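Local coordinates for protein YCGM (Escherichia coli, PDB 1NR9) that is of unknown function but belongs to the fumarylacetoacetate hydrolase family and binds a magnesium ion, at residues A[169-172]-A[173-177]. Sequence-based numbering, arbitrary orientation.
Sequences HKIV and PLIAY
His169 touches Leu174 lightly: its CB lies 4.2 Å from CD1 of Leu174. The leucine CG stands opposite its own backbone N (chi1 -174°), which turns the branched end back toward the residues ahead of the helix. Both side chains also rest on Pro43. The His169 N-H is bonded to Asn27 OD1. Lys170 is the N-cap residue of helix 171-178. Its carbonyl O takes the first helical bond, from Leu174 N at 3.1 Å. Its CB sits off the CD-CG edge of the Pro173 ring, 3.5 Å from CD. The rest of the side chain leads away from the helix, and its kinked course carries NZ back to bond with the carbonyls of Met167 and Ile168. Pro173 sits in the first turn, where a missing N-H costs no helical bond. This short helix lies against the mixed beta-sheet of the FAH-type fold, with helix 88-94 also packed on it. Ile171 O accepts the next bond, from Ile175 N at 3.1 Å. The isoleucine side chains run alongside each other in one direction, with CG2 of Ile171 4.1 Å from CD1 of Ile175. They share a nonpolar face turned to strand 69-79: Ile171 meets Leu75 and Val77, and Ile175 meets Val77. The CB of Val172 leaves the backbone away from the next turn, and the side chain touches Glu88 and Val91 of helix 88-94. Its carbonyl O accepts the third bond of the series, from Ala176 N at 3.0 Å.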
loop_
_atom_site.group_PDB
_atom_site.type_symbol
_atom_site.label_atom_id
_atom_site.label_comp_id
_atom_site.label_asym_id
_atom_site.label_seq_id
_atom_site.Cartn_x
_atom_site.Cartn_y
_atom_site.Cartn_z
ATOM N N HIS A 169 -15.234 -15.420 -4.630
ATOM C CA HIS A 169 -15.680 -14.771 -3.394
ATOM C C HIS A 169 -16.511 -13.578 -3.860
ATOM O O HIS A 169 -16.005 -12.687 -4.535
ATOM C CB HIS A 169 -14.481 -14.288 -2.590
ATOM C CG HIS A 169 -13.471 -15.358 -2.330
ATOM N ND1 HIS A 169 -13.554 -16.213 -1.251
ATOM C CD2 HIS A 169 -12.387 -15.750 -3.041
ATOM C CE1 HIS A 169 -12.564 -17.087 -1.312
ATOM N NE2 HIS A 169 -11.841 -16.829 -2.388
ATOM N N LYS A 170 -17.793 -13.575 -3.521
ATOM C CA LYS A 170 -18.678 -12.496 -3.937
ATOM C C LYS A 170 -18.209 -11.135 -3.403
ATOM O O LYS A 170 -17.271 -11.055 -2.613
ATOM C CB LYS A 170 -20.104 -12.816 -3.476
ATOM C CG LYS A 170 -20.537 -14.234 -3.854
ATOM C CD LYS A 170 -20.465 -14.446 -5.366
ATOM C CE LYS A 170 -20.617 -15.913 -5.775
ATOM N NZ LYS A 170 -19.470 -16.756 -5.316
ATOM N N ILE A 171 -18.874 -10.068 -3.828
ATOM C CA ILE A 171 -18.491 -8.731 -3.413
ATOM C C ILE A 171 -18.604 -8.420 -1.930
ATOM O O ILE A 171 -17.606 -8.053 -1.323
ATOM C CB ILE A 171 -19.262 -7.660 -4.197
ATOM C CG1 ILE A 171 -18.994 -7.827 -5.696
ATOM C CG2 ILE A 171 -18.842 -6.261 -3.726
ATOM C CD1 ILE A 171 -19.729 -6.817 -6.565
ATOM N N VAL A 172 -19.782 -8.543 -1.322
ATOM C CA VAL A 172 -19.848 -8.218 0.104
ATOM C C VAL A 172 -19.027 -9.181 0.983
ATOM O O VAL A 172 -18.462 -8.765 1.993
ATOM C CB VAL A 172 -21.308 -8.140 0.649
ATOM C CG1 VAL A 172 -22.201 -7.393 -0.324
ATOM C CG2 VAL A 172 -21.834 -9.512 0.950
ATOM N N PRO A 173 -18.944 -10.474 0.617
ATOM C CA PRO A 173 -18.151 -11.366 1.473
ATOM C C PRO A 173 -16.673 -10.981 1.435
ATOM O O PRO A 173 -16.014 -10.883 2.474
ATOM C CB PRO A 173 -18.387 -12.752 0.859
ATOM C CG PRO A 173 -19.724 -12.625 0.215
ATOM C CD PRO A 173 -19.663 -11.244 -0.412
ATOM N N LEU A 174 -16.161 -10.776 0.222
ATOM C CA LEU A 174 -14.762 -10.413 0.027
ATOM C C LEU A 174 -14.426 -9.157 0.827
ATOM O O LEU A 174 -13.468 -9.153 1.601
ATOM C CB LEU A 174 -14.477 -10.192 -1.464
ATOM C CG LEU A 174 -13.036 -9.928 -1.921
ATOM C CD1 LEU A 174 -12.109 -11.052 -1.458
ATOM C CD2 LEU A 174 -13.014 -9.805 -3.437
ATOM N N ILE A 175 -15.216 -8.097 0.647
ATOM C CA ILE A 175 -14.983 -6.855 1.383
ATOM C C ILE A 175 -15.003 -7.128 2.880
ATOM O O ILE A 175 -14.168 -6.615 3.625
ATOM C CB ILE A 175 -16.046 -5.785 1.049
ATOM C CG1 ILE A 175 -15.807 -5.257 -0.365
ATOM C CG2 ILE A 175 -15.998 -4.645 2.057
ATOM C CD1 ILE A 175 -16.832 -4.233 -0.823
ATOM N N ALA A 176 -15.960 -7.935 3.320
ATOM C CA ALA A 176 -16.058 -8.280 4.729
ATOM C C ALA A 176 -14.760 -8.952 5.149
ATOM O O ALA A 176 -14.214 -8.631 6.190
ATOM C CB ALA A 176 -17.236 -9.213 4.964
ATOM N N TYR A 177 -14.270 -9.880 4.329
ATOM C CA TYR A 177 -13.010 -10.592 4.600
ATOM C C TYR A 177 -11.815 -9.617 4.637
ATOM O O TYR A 177 -10.972 -9.675 5.540
ATOM C CB TYR A 177 -12.775 -11.652 3.520
ATOM C CG TYR A 177 -11.447 -12.353 3.636
ATOM C CD1 TYR A 177 -11.197 -13.246 4.675
ATOM C CD2 TYR A 177 -10.420 -12.090 2.729
ATOM C CE1 TYR A 177 -9.959 -13.856 4.816
ATOM C CE2 TYR A 177 -9.178 -12.689 2.863
ATOM C CZ TYR A 177 -8.955 -13.572 3.914
ATOM O OH TYR A 177 -7.714 -14.142 4.066
#